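Local coordinates for protein aldehyde dehydrogenase (Anabaena variabilis, PDB 4H7N) that probably oxidises aldehydes to carboxylic acids using NAD+ as the electron acceptor, at residues 130-135 with 155-160; 134-139 with 162-167; 268-273 with 364-369. All blocks are in the same frame, centred on the assembly; numbering follows the deposited sequence.

Contact 1. Residues 130-135 with 155-160; sequences VGVISP and CAVVVK
V132 and V157 meet through single methyl branches, and both take the rotamer with CG1 opposite the main-chain nitrogen. In V132 (chi1 172°) this turns CG2 back beside the nitrogen. From there it meets V157 CG1 at 3.8 Å, and the two side chains cross obliquely. V130 has the same chi1, and its CG2 lies 3.9 Å from C155 SG at the start of the contact. V130, V132, V157 and V159 point to the same face of the sheet. Helix 147-153 packs on much of that face: V132 and V159 touch T147, and V157 reaches L151 as well.

On the other face, I133 CG2 touches K160 CE at 4.0 Å. The lysine chain is bent along its length, and its NZ is hydrogen-bonded to G191 O. G131 presents no side chain on this face.

The backbones run parallel. V130 N donates to A156 O at 2.9 Å and V158 N to V130 O at 2.8 Å. V132 N then bonds V158 O at 2.9 Å, and K160 N bonds V132 O with an N-H...O angle of 171°. The last bond, S134 N to K160 O, is longer at 3.3 Å, and its donor sits above the carbonyl plane.

The connection is a beta-alpha-beta crossover, consistent with the Rossmann-like cofactor domain of this family. The chain leaves one strand, passes through helices 139-144 and 147-153, and returns in the neighbouring parallel strand. G131 and I133 bond strand 205-209, so strand 130-134 lies inside the sheet. Pairing across both edges satisfies its buried backbone polar groups, so the strand can sit inside a core of branched aliphatic side chains.

Contact 2. Residues 134-139 with 162-167; sequences SPWNFP and SEIAPR
W136 fits against the turn S162-A165 with its CB and the pyrrole part of its indole. Its chi1 of 48° sets CG between the main-chain N and the carbonyl carbon, and the indole lies alongside I164. The two side chains point the same way. I164 CB comes to 3.7 Å from W136 CB. I164 CG2 sits over the face of the five-membered ring, 4.3 Å from its centroid, in a CH-pi contact.

S162 approaches the same ring differently. Its hydroxyl is swung opposite the main-chain N (chi1 171°). This brings S162 OG into the ring plane at the indole edge, 3.5 Å from W136 CD1. The oxygen also accepts a hydrogen bond from I164 N at 2.9 Å, which makes an ST turn. A165 N bonds S162 O within the same type I turn. One serine thus shapes the turn and lines the edge of the indole. With alanine in place of S162 the hydroxyl is gone; I164 N would probably lose its acceptor and a gap would open beside W136 CD1.

A165 touches both W136 and P139. Its CB lies 3.8 Å from W136 CB and 4.1 Å from P139 CG. The W136 side chain also touches Q264 and I309.

The segments are the loops after two parallel strands of the sheet, as expected for the cofactor end of a Rossmann-like domain. S134-P139 carries the Pro-Trp-Asn sequence familiar in this family, and P135 lies about 8 Å, side chain to side chain, from the predicted active-site residue E232. The S162 hydroxyl is engaged within its own turn. The contacts of W136 with I164 and A165, and of A165 with P139, are apolar, so the junction rests mainly on hydrocarbon packing. That packing buries W136 O, which has no polar partner in the model.

Contact 3. Residues 268-273 with 364-369; sequences SIERIY and ETFGPI
The Glu-x-Phe-Gly-Pro motif of aldehyde dehydrogenases, here residues 364-368, is gripped by the carboxylate of E270, in segment 268-273. Two successive backbone amides share that carboxylate. T365 N donates to E270 OE1 at 2.8 Å, on the syn side and close to the carboxylate plane. F366 N donates to E270 OE2 at 2.9 Å, but comes from above the plane, 42° out of it. E270 gets there with CG beside its own main-chain N (chi1 -72°) and the chain extended beyond.

E270 OE1 also forms a salt bridge with K236, which probably offsets the negative charge buried here. T365 CB packs 3.4 Å from the same oxygen, and T365 OG1 bonds H320.

In fold terms, the contact ties a loop to the second large sheet of the chain. That loop leads into strand 369-375, which lies parallel to strand 269-275. I272 makes backbone bonds to P371 and M373 there. In relatives this motif borders the nicotinamide end of the cofactor site, and E364 lies about 9 Å from E232, side chain to side chain. E364 OE2 bonds G235 N. A water lies 2.8 Å from E270 O and has a weak contact with T365 OG1.

Contacts 1 and 2 overlap at S134 and P135; their centres are 13 Å apart. Contact 1 lies on strands 118-134 and 156-161 of the first sheet, and contact 2 joins the loops that follow them. Contact 3 comes later in the chain, on the second sheet at strand 269-275. Its centre is 28 Å from that of contact 1 and 21 Å from that of contact 2. Contacts 2 and 3 still meet, as F366 packs on W136 and N137. The loops of the two sheets thus face each other near the predicted active-site residue E232, consistent with a catalytic cleft between cofactor-binding and catalytic domains.

Contact 1. Residues 130-135 with 155-160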
ATOM      1  N   VAL A 130       3.798  11.649   9.449  1.00 22.03           N
ATOM      2  CA  VAL A 130       3.031  10.412   9.626  1.00 20.82           C
ATOM      3  C   VAL A 130       2.137  10.618  10.845  1.00 22.69           C
ATOM      4  O   VAL A 130       2.610  11.150  11.904  1.00 23.13           O
ATOM      5  CB  VAL A 130       3.980   9.208   9.834  1.00 20.52           C
ATOM      6  CG1 VAL A 130       3.203   7.967  10.204  1.00 21.08           C
ATOM      7  CG2 VAL A 130       4.771   8.961   8.568  1.00 22.61           C
ATOM      8  N   GLY A 131       0.862  10.312  10.689  1.00 21.37           N
ATOM      9  CA  GLY A 131      -0.067  10.241  11.845  1.00 22.81           C
ATOM     10  C   GLY A 131      -0.296   8.815  12.369  1.00 21.29           C
ATOM     11  O   GLY A 131      -0.553   7.860  11.607  1.00 21.79           O
ATOM     12  N   VAL A 132      -0.167   8.653  13.677  1.00 21.46           N
ATOM     13  CA  VAL A 132      -0.447   7.388  14.321  1.00 21.20           C
ATOM     14  C   VAL A 132      -1.593   7.512  15.298  1.00 22.14           C
ATOM     15  O   VAL A 132      -1.572   8.346  16.208  1.00 21.91           O
ATOM     16  CB  VAL A 132       0.797   6.905  15.088  1.00 22.46           C
ATOM     17  CG1 VAL A 132       0.462   5.675  15.919  1.00 24.59           C
ATOM     18  CG2 VAL A 132       1.911   6.581  14.102  1.00 22.00           C
ATOM     19  N   ILE A 133      -2.596   6.659  15.132  1.00 22.45           N
ATOM     20  CA  ILE A 133      -3.757   6.598  16.044  1.00 22.80           C
ATOM     21  C   ILE A 133      -3.748   5.224  16.625  1.00 22.36           C
ATOM     22  O   ILE A 133      -3.876   4.231  15.866  1.00 20.97           O
ATOM     23  CB  ILE A 133      -5.068   6.844  15.275  1.00 22.56           C
ATOM     24  CG1 ILE A 133      -5.007   8.239  14.644  1.00 23.70           C
ATOM     25  CG2 ILE A 133      -6.272   6.695  16.231  1.00 25.39           C
ATOM     26  CD1 ILE A 133      -6.118   8.544  13.650  1.00 24.76           C
ATOM     27  N   SER A 134      -3.556   5.134  17.948  1.00 22.89           N
ATOM     28  CA  SER A 134      -3.270   3.860  18.596  1.00 23.00           C
ATOM     29  C   SER A 134      -4.313   3.555  19.716  1.00 24.83           C
ATOM     30  O   SER A 134      -4.885   4.451  20.291  1.00 24.88           O
ATOM     31  CB  SER A 134      -1.845   3.868  19.153  1.00 25.12           C
ATOM     32  OG  SER A 134      -1.638   4.940  20.099  1.00 23.62           O
ATOM     33  N   PRO A 135      -4.538   2.274  20.014  1.00 25.47           N
ATOM     34  CA  PRO A 135      -5.616   1.834  20.900  1.00 26.13           C
ATOM     35  C   PRO A 135      -5.181   1.741  22.340  1.00 25.22           C
ATOM     36  O   PRO A 135      -3.998   1.895  22.661  1.00 25.17           O
ATOM     37  CB  PRO A 135      -5.970   0.455  20.357  1.00 27.39           C
ATOM     38  CG  PRO A 135      -4.648  -0.084  19.864  1.00 27.60           C
ATOM     39  CD  PRO A 135      -3.839   1.120  19.410  1.00 28.35           C
ATOM     40  N   CYS A 155      10.966  10.384   9.037  1.00 24.52           N
ATOM     41  CA  CYS A 155       9.679  11.044   9.167  1.00 23.49           C
ATOM     42  C   CYS A 155       9.566  11.754  10.502  1.00 23.99           C
ATOM     43  O   CYS A 155      10.093  11.303  11.483  1.00 25.08           O
ATOM     44  CB  CYS A 155       8.566   9.997   9.168  1.00 23.67           C
ATOM     45  SG  CYS A 155       8.542   8.801   7.784  1.00 23.96           S
ATOM     46  N   ALA A 156       8.793  12.830  10.544  1.00 24.38           N
ATOM     47  CA  ALA A 156       8.183  13.279  11.784  1.00 23.57           C
ATOM     48  C   ALA A 156       6.860  12.539  12.007  1.00 23.89           C
ATOM     49  O   ALA A 156       6.204  12.046  11.046  1.00 22.70           O
ATOM     50  CB  ALA A 156       7.954  14.781  11.752  1.00 25.10           C
ATOM     51  N   VAL A 157       6.505  12.361  13.285  1.00 23.12           N
ATOM     52  CA  VAL A 157       5.380  11.529  13.617  1.00 22.18           C
ATOM     53  C   VAL A 157       4.532  12.240  14.670  1.00 22.94           C
ATOM     54  O   VAL A 157       5.082  12.715  15.693  1.00 22.97           O
ATOM     55  CB  VAL A 157       5.826  10.172  14.179  1.00 22.76           C
ATOM     56  CG1 VAL A 157       4.616   9.298  14.442  1.00 23.66           C
ATOM     57  CG2 VAL A 157       6.820   9.469  13.265  1.00 23.08           C
ATOM     58  N   VAL A 158       3.232  12.350  14.404  1.00 22.54           N
ATOM     59  CA  VAL A 158       2.238  12.798  15.413  1.00 22.82           C
ATOM     60  C   VAL A 158       1.467  11.596  15.939  1.00 21.18           C
ATOM     61  O   VAL A 158       0.841  10.875  15.181  1.00 21.02           O
ATOM     62  CB  VAL A 158       1.234  13.811  14.835  1.00 24.77           C
ATOM     63  CG1 VAL A 158       0.321  14.318  15.928  1.00 25.54           C
ATOM     64  CG2 VAL A 158       1.963  15.005  14.309  1.00 28.34           C
ATOM     65  N   VAL A 159       1.559  11.342  17.224  1.00 20.83           N
ATOM     66  CA  VAL A 159       0.964  10.208  17.825  1.00 22.07           C
ATOM     67  C   VAL A 159      -0.220  10.634  18.694  1.00 21.73           C
ATOM     68  O   VAL A 159      -0.057  11.468  19.576  1.00 22.40           O
ATOM     69  CB  VAL A 159       1.996   9.470  18.752  1.00 23.07           C
ATOM     70  CG1 VAL A 159       1.378   8.247  19.446  1.00 22.81           C
ATOM     71  CG2 VAL A 159       3.210   9.086  17.963  1.00 23.33           C
ATOM     72  N   LYS A 160      -1.370  10.026  18.443  1.00 20.60           N
ATOM     73  CA  LYS A 160      -2.618  10.258  19.179  1.00 23.45           C
ATOM     74  C   LYS A 160      -3.087   8.950  19.802  1.00 22.72           C
ATOM     75  O   LYS A 160      -3.804   8.157  19.181  1.00 22.33           O
ATOM     76  CB  LYS A 160      -3.765  10.859  18.288  1.00 23.64           C
ATOM     77  CG  LYS A 160      -4.826  11.425  19.231  1.00 26.23           C
ATOM     78  CD  LYS A 160      -6.274  11.271  18.847  1.00 27.21           C
ATOM     79  CE  LYS A 160      -6.723   9.839  18.682  1.00 25.54           C
ATOM     80  NZ  LYS A 160      -7.219   9.356  19.942  1.00 27.08           N
TER

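Contact 2. Residues 134-139 with 162-167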
ATOM      1  N   SER A 134      -3.556   5.134  17.948  1.00 22.89           N
ATOM      2  CA  SER A 134      -3.270   3.860  18.596  1.00 23.00           C
ATOM      3  C   SER A 134      -4.313   3.555  19.716  1.00 24.83           C
ATOM      4  O   SER A 134      -4.885   4.451  20.291  1.00 24.88           O
ATOM      5  CB  SER A 134      -1.845   3.868  19.153  1.00 25.12           C
ATOM      6  OG  SER A 134      -1.638   4.940  20.099  1.00 23.62           O
ATOM      7  N   PRO A 135      -4.538   2.274  20.014  1.00 25.47           N
ATOM      8  CA  PRO A 135      -5.616   1.834  20.900  1.00 26.13           C
ATOM      9  C   PRO A 135      -5.181   1.741  22.340  1.00 25.22           C
ATOM     10  O   PRO A 135      -3.998   1.895  22.661  1.00 25.17           O
ATOM     11  CB  PRO A 135      -5.970   0.455  20.357  1.00 27.39           C
ATOM     12  CG  PRO A 135      -4.648  -0.084  19.864  1.00 27.60           C
ATOM     13  CD  PRO A 135      -3.839   1.120  19.410  1.00 28.35           C
ATOM     14  N   TRP A 136      -6.166   1.499  23.207  1.00 26.40           N
ATOM     15  CA  TRP A 136      -5.964   1.516  24.662  1.00 25.07           C
ATOM     16  C   TRP A 136      -5.464   0.199  25.283  1.00 25.08           C
ATOM     17  O   TRP A 136      -5.112   0.194  26.457  1.00 24.13           O
ATOM     18  CB  TRP A 136      -7.266   1.945  25.369  1.00 25.13           C
ATOM     19  CG  TRP A 136      -8.469   1.240  24.905  1.00 24.32           C
ATOM     20  CD1 TRP A 136      -9.385   1.686  24.011  1.00 25.26           C
ATOM     21  CD2 TRP A 136      -8.877  -0.071  25.288  1.00 24.75           C
ATOM     22  NE1 TRP A 136     -10.340   0.738  23.816  1.00 26.00           N
ATOM     23  CE2 TRP A 136     -10.043  -0.362  24.586  1.00 25.35           C
ATOM     24  CE3 TRP A 136      -8.353  -1.037  26.164  1.00 25.34           C
ATOM     25  CZ2 TRP A 136     -10.727  -1.568  24.735  1.00 26.23           C
ATOM     26  CZ3 TRP A 136      -9.037  -2.243  26.313  1.00 25.62           C
ATOM     27  CH2 TRP A 136     -10.218  -2.494  25.611  1.00 26.53           C
ATOM     28  N   ASN A 137      -5.420  -0.914  24.544  1.00 23.42           N
ATOM     29  CA  ASN A 137      -5.173  -2.218  25.162  1.00 24.20           C
ATOM     30  C   ASN A 137      -3.702  -2.585  25.484  1.00 25.20           C
ATOM     31  O   ASN A 137      -3.419  -3.217  26.525  1.00 25.68           O
ATOM     32  CB  ASN A 137      -5.848  -3.316  24.388  1.00 24.26           C
ATOM     33  CG  ASN A 137      -5.302  -3.427  22.996  1.00 26.54           C
ATOM     34  OD1 ASN A 137      -5.331  -2.460  22.239  1.00 27.98           O
ATOM     35  ND2 ASN A 137      -4.754  -4.565  22.667  1.00 28.56           N
ATOM     36  N   PHE A 138      -2.790  -2.100  24.652  1.00 25.06           N
ATOM     37  CA  PHE A 138      -1.363  -2.103  24.920  1.00 26.28           C
ATOM     38  C   PHE A 138      -0.918  -0.702  24.551  1.00 25.87           C
ATOM     39  O   PHE A 138      -0.406  -0.438  23.465  1.00 26.59           O
ATOM     40  CB  PHE A 138      -0.603  -3.144  24.088  1.00 27.43           C
ATOM     41  CG  PHE A 138      -0.944  -4.587  24.400  1.00 26.69           C
ATOM     42  CD1 PHE A 138      -0.375  -5.234  25.472  1.00 27.44           C
ATOM     43  CD2 PHE A 138      -1.737  -5.342  23.515  1.00 27.57           C
ATOM     44  CE1 PHE A 138      -0.649  -6.561  25.730  1.00 26.67           C
ATOM     45  CE2 PHE A 138      -1.995  -6.682  23.770  1.00 27.83           C
ATOM     46  CZ  PHE A 138      -1.452  -7.281  24.889  1.00 26.33           C
ATOM     47  N   PRO A 139      -1.184   0.226  25.422  1.00 26.03           N
ATOM     48  CA  PRO A 139      -1.071   1.616  25.025  1.00 26.05           C
ATOM     49  C   PRO A 139       0.342   2.001  24.594  1.00 25.28           C
ATOM     50  O   PRO A 139       0.490   2.726  23.612  1.00 24.29           O
ATOM     51  CB  PRO A 139      -1.470   2.398  26.265  1.00 26.50           C
ATOM     52  CG  PRO A 139      -1.787   1.426  27.290  1.00 27.96           C
ATOM     53  CD  PRO A 139      -1.542   0.035  26.826  1.00 26.81           C
ATOM     54  N   SER A 162      -5.265   6.556  22.478  1.00 25.81           N
ATOM     55  CA  SER A 162      -6.672   6.534  22.882  1.00 26.55           C
ATOM     56  C   SER A 162      -6.805   7.318  24.144  1.00 26.85           C
ATOM     57  O   SER A 162      -5.982   7.204  25.045  1.00 25.96           O
ATOM     58  CB  SER A 162      -7.134   5.095  23.195  1.00 27.17           C
ATOM     59  OG  SER A 162      -8.440   5.045  23.803  1.00 26.44           O
ATOM     60  N   GLU A 163      -7.872   8.093  24.185  1.00 27.81           N
ATOM     61  CA  GLU A 163      -8.305   8.806  25.347  1.00 28.45           C
ATOM     62  C   GLU A 163      -8.635   7.898  26.520  1.00 27.24           C
ATOM     63  O   GLU A 163      -8.661   8.361  27.664  1.00 25.48           O
ATOM     64  CB  GLU A 163      -9.529   9.671  24.991  1.00 30.85           C
ATOM     65  CG  GLU A 163     -10.844   8.932  24.816  1.00 33.50           C
ATOM     66  CD  GLU A 163     -11.069   8.246  23.472  1.00 35.76           C
ATOM     67  OE1 GLU A 163     -10.182   8.137  22.578  1.00 36.80           O
ATOM     68  OE2 GLU A 163     -12.178   7.724  23.336  1.00 41.99           O
ATOM     69  N   ILE A 164      -8.881   6.622  26.246  1.00 25.91           N
ATOM     70  CA  ILE A 164      -9.126   5.633  27.325  1.00 28.46           C
ATOM     71  C   ILE A 164      -7.864   5.302  28.143  1.00 28.17           C
ATOM     72  O   ILE A 164      -7.973   4.910  29.289  1.00 27.53           O
ATOM     73  CB  ILE A 164      -9.746   4.332  26.743  1.00 28.00           C
ATOM     74  CG1 ILE A 164     -11.052   4.619  25.972  1.00 28.87           C
ATOM     75  CG2 ILE A 164      -9.966   3.328  27.827  1.00 31.07           C
ATOM     76  CD1 ILE A 164     -12.168   5.252  26.771  1.00 31.05           C
ATOM     77  N   ALA A 165      -6.669   5.490  27.568  1.00 26.81           N
ATOM     78  CA  ALA A 165      -5.414   5.129  28.263  1.00 27.69           C
ATOM     79  C   ALA A 165      -4.244   6.027  27.829  1.00 27.09           C
ATOM     80  O   ALA A 165      -3.381   5.607  27.054  1.00 26.47           O
ATOM     81  CB  ALA A 165      -5.086   3.691  27.961  1.00 28.20           C
ATOM     82  N   PRO A 166      -4.242   7.291  28.259  1.00 25.68           N
ATOM     83  CA  PRO A 166      -3.323   8.290  27.743  1.00 24.39           C
ATOM     84  C   PRO A 166      -2.188   8.639  28.700  1.00 24.17           C
ATOM     85  O   PRO A 166      -1.301   9.407  28.344  1.00 26.06           O
ATOM     86  CB  PRO A 166      -4.240   9.503  27.563  1.00 25.40           C
ATOM     87  CG  PRO A 166      -5.109   9.387  28.781  1.00 27.27           C
ATOM     88  CD  PRO A 166      -5.331   7.906  29.026  1.00 27.08           C
ATOM     89  N   ARG A 167      -2.210   8.117  29.908  1.00 23.93           N
ATOM     90  CA  ARG A 167      -1.299   8.643  30.958  1.00 24.79           C
ATOM     91  C   ARG A 167       0.179   8.310  30.740  1.00 24.93           C
ATOM     92  O   ARG A 167       1.051   9.056  31.174  1.00 24.33           O
ATOM     93  CB  ARG A 167      -1.693   8.139  32.331  1.00 26.19           C
ATOM     94  CG  ARG A 167      -3.145   8.335  32.700  1.00 26.56           C
ATOM     95  CD  ARG A 167      -3.361   7.639  34.023  1.00 27.37           C
ATOM     96  NE  ARG A 167      -4.747   7.610  34.432  1.00 27.93           N
ATOM     97  CZ  ARG A 167      -5.715   6.878  33.865  1.00 26.47           C
ATOM     98  NH1 ARG A 167      -5.505   6.142  32.788  1.00 26.20           N
ATOM     99  NH2 ARG A 167      -6.918   6.869  34.402  1.00 27.92           N
TER

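Contact 3. Residues 268-273 with 364-369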
ATOM      1  N   SER A 268      -5.666 -12.192  20.357  1.00 25.51           N
ATOM      2  CA  SER A 268      -6.185 -13.112  21.313  1.00 25.36           C
ATOM      3  C   SER A 268      -6.834 -14.271  20.543  1.00 24.57           C
ATOM      4  O   SER A 268      -7.565 -14.033  19.562  1.00 23.92           O
ATOM      5  CB  SER A 268      -7.292 -12.420  22.160  1.00 25.85           C
ATOM      6  OG  SER A 268      -7.532 -13.233  23.264  1.00 30.14           O
ATOM      7  N   ILE A 269      -6.654 -15.488  21.047  1.00 22.34           N
ATOM      8  CA  ILE A 269      -7.397 -16.647  20.564  1.00 23.00           C
ATOM      9  C   ILE A 269      -8.857 -16.476  21.067  1.00 24.60           C
ATOM     10  O   ILE A 269      -9.091 -16.415  22.278  1.00 26.05           O
ATOM     11  CB  ILE A 269      -6.823 -17.980  21.073  1.00 24.78           C
ATOM     12  CG1 ILE A 269      -5.385 -18.225  20.594  1.00 26.10           C
ATOM     13  CG2 ILE A 269      -7.752 -19.136  20.669  1.00 25.55           C
ATOM     14  CD1 ILE A 269      -5.208 -18.118  19.072  1.00 26.26           C
ATOM     15  N   GLU A 270      -9.814 -16.402  20.154  1.00 24.41           N
ATOM     16  CA  GLU A 270     -11.186 -16.158  20.539  1.00 25.42           C
ATOM     17  C   GLU A 270     -12.143 -17.289  20.153  1.00 26.29           C
ATOM     18  O   GLU A 270     -13.315 -17.225  20.466  1.00 26.71           O
ATOM     19  CB  GLU A 270     -11.645 -14.857  19.907  1.00 27.99           C
ATOM     20  CG  GLU A 270     -11.003 -13.612  20.547  1.00 27.89           C
ATOM     21  CD  GLU A 270     -11.833 -12.308  20.431  1.00 29.33           C
ATOM     22  OE1 GLU A 270     -13.003 -12.352  19.999  1.00 27.15           O
ATOM     23  OE2 GLU A 270     -11.266 -11.228  20.763  1.00 30.14           O
ATOM     24  N   ARG A 271     -11.651 -18.294  19.440  1.00 27.31           N
ATOM     25  CA  ARG A 271     -12.455 -19.466  19.034  1.00 27.28           C
ATOM     26  C   ARG A 271     -11.550 -20.689  19.020  1.00 25.99           C
ATOM     27  O   ARG A 271     -10.456 -20.604  18.516  1.00 27.56           O
ATOM     28  CB  ARG A 271     -12.967 -19.336  17.620  1.00 26.81           C
ATOM     29  CG  ARG A 271     -13.606 -18.008  17.367  1.00 27.98           C
ATOM     30  CD  ARG A 271     -14.133 -17.942  15.960  1.00 26.45           C
ATOM     31  NE  ARG A 271     -13.170 -17.483  14.987  1.00 24.55           N
ATOM     32  CZ  ARG A 271     -13.028 -17.989  13.755  1.00 25.01           C
ATOM     33  NH1 ARG A 271     -13.675 -19.088  13.370  1.00 26.04           N
ATOM     34  NH2 ARG A 271     -12.163 -17.441  12.919  1.00 24.46           N
ATOM     35  N   ILE A 272     -12.025 -21.808  19.544  1.00 26.91           N
ATOM     36  CA  ILE A 272     -11.221 -22.996  19.708  1.00 26.46           C
ATOM     37  C   ILE A 272     -11.983 -24.212  19.157  1.00 27.13           C
ATOM     38  O   ILE A 272     -13.134 -24.471  19.579  1.00 26.51           O
ATOM     39  CB  ILE A 272     -10.891 -23.197  21.189  1.00 27.40           C
ATOM     40  CG1 ILE A 272     -10.107 -21.992  21.730  1.00 27.35           C
ATOM     41  CG2 ILE A 272     -10.022 -24.422  21.341  1.00 28.21           C
ATOM     42  CD1 ILE A 272     -10.225 -21.870  23.257  1.00 28.50           C
ATOM     43  N   TYR A 273     -11.375 -24.887  18.178  1.00 25.67           N
ATOM     44  CA  TYR A 273     -11.958 -26.051  17.522  1.00 26.17           C
ATOM     45  C   TYR A 273     -11.112 -27.266  17.868  1.00 27.71           C
ATOM     46  O   TYR A 273      -9.903 -27.233  17.684  1.00 28.69           O
ATOM     47  CB  TYR A 273     -12.009 -25.820  16.007  1.00 27.46           C
ATOM     48  CG  TYR A 273     -12.784 -24.566  15.674  1.00 27.20           C
ATOM     49  CD1 TYR A 273     -14.169 -24.571  15.651  1.00 27.37           C
ATOM     50  CD2 TYR A 273     -12.114 -23.347  15.484  1.00 27.33           C
ATOM     51  CE1 TYR A 273     -14.888 -23.405  15.448  1.00 28.02           C
ATOM     52  CE2 TYR A 273     -12.807 -22.176  15.242  1.00 27.00           C
ATOM     53  CZ  TYR A 273     -14.196 -22.210  15.235  1.00 27.18           C
ATOM     54  OH  TYR A 273     -14.848 -21.051  14.983  1.00 26.60           O
ATOM     55  N   GLU A 364     -15.832  -9.704  17.376  1.00 29.55           N
ATOM     56  CA  GLU A 364     -14.679  -9.561  18.237  1.00 32.18           C
ATOM     57  C   GLU A 364     -15.172  -9.384  19.677  1.00 28.92           C
ATOM     58  O   GLU A 364     -16.025  -8.541  19.948  1.00 28.99           O
ATOM     59  CB  GLU A 364     -13.777  -8.375  17.797  1.00 33.39           C
ATOM     60  CG  GLU A 364     -12.437  -8.272  18.560  1.00 35.50           C
ATOM     61  CD  GLU A 364     -11.365  -7.382  17.857  1.00 36.37           C
ATOM     62  OE1 GLU A 364     -11.766  -6.265  17.424  1.00 33.14           O
ATOM     63  OE2 GLU A 364     -10.143  -7.799  17.735  1.00 32.44           O
ATOM     64  N   THR A 365     -14.629 -10.179  20.578  1.00 26.60           N
ATOM     65  CA  THR A 365     -15.009 -10.123  22.002  1.00 27.16           C
ATOM     66  C   THR A 365     -14.031  -9.253  22.819  1.00 27.21           C
ATOM     67  O   THR A 365     -14.447  -8.440  23.652  1.00 26.34           O
ATOM     68  CB  THR A 365     -15.088 -11.571  22.524  1.00 28.43           C
ATOM     69  OG1 THR A 365     -16.053 -12.297  21.744  1.00 29.24           O
ATOM     70  CG2 THR A 365     -15.528 -11.635  23.980  1.00 29.06           C
ATOM     71  N   PHE A 366     -12.720  -9.408  22.565  1.00 26.29           N
ATOM     72  CA  PHE A 366     -11.711  -8.644  23.294  1.00 26.81           C
ATOM     73  C   PHE A 366     -11.851  -8.900  24.805  1.00 29.23           C
ATOM     74  O   PHE A 366     -11.719  -7.977  25.613  1.00 29.72           O
ATOM     75  CB  PHE A 366     -11.876  -7.146  22.979  1.00 26.90           C
ATOM     76  CG  PHE A 366     -10.654  -6.493  22.435  1.00 27.69           C
ATOM     77  CD1 PHE A 366     -10.111  -6.911  21.226  1.00 27.89           C
ATOM     78  CD2 PHE A 366     -10.016  -5.466  23.138  1.00 28.43           C
ATOM     79  CE1 PHE A 366      -8.974  -6.311  20.686  1.00 27.06           C
ATOM     80  CE2 PHE A 366      -8.867  -4.862  22.599  1.00 26.93           C
ATOM     81  CZ  PHE A 366      -8.364  -5.273  21.379  1.00 27.37           C
ATOM     82  N   GLY A 367     -12.126 -10.155  25.170  1.00 28.66           N
ATOM     83  CA  GLY A 367     -12.256 -10.576  26.568  1.00 27.57           C
ATOM     84  C   GLY A 367     -11.643 -11.947  26.794  1.00 29.57           C
ATOM     85  O   GLY A 367     -11.148 -12.582  25.850  1.00 28.82           O
ATOM     86  N   PRO A 368     -11.678 -12.448  28.050  1.00 28.51           N
ATOM     87  CA  PRO A 368     -10.928 -13.669  28.351  1.00 28.69           C
ATOM     88  C   PRO A 368     -11.817 -14.910  28.193  1.00 29.70           C
ATOM     89  O   PRO A 368     -11.932 -15.739  29.107  1.00 31.97           O
ATOM     90  CB  PRO A 368     -10.522 -13.453  29.805  1.00 28.21           C
ATOM     91  CG  PRO A 368     -11.699 -12.735  30.396  1.00 29.77           C
ATOM     92  CD  PRO A 368     -12.243 -11.855  29.270  1.00 29.02           C
ATOM     93  N   ILE A 369     -12.423 -15.033  27.031  1.00 28.97           N
ATOM     94  CA  ILE A 369     -13.450 -16.051  26.799  1.00 31.29           C
ATOM     95  C   ILE A 369     -12.928 -17.143  25.877  1.00 30.68           C
ATOM     96  O   ILE A 369     -12.303 -16.852  24.876  1.00 29.88           O
ATOM     97  CB  ILE A 369     -14.684 -15.454  26.128  1.00 29.85           C
ATOM     98  CG1 ILE A 369     -15.123 -14.197  26.858  1.00 31.15           C
ATOM     99  CG2 ILE A 369     -15.823 -16.461  26.132  1.00 32.94           C
ATOM    100  CD1 ILE A 369     -15.295 -14.355  28.360  1.00 32.81           C
TER
HETATM  101  O   HOH W   1      -9.647 -13.887  24.257  1.00 28.04           O
HETATM  102  O   HOH W   2     -14.353 -15.211  22.153  1.00 31.58           O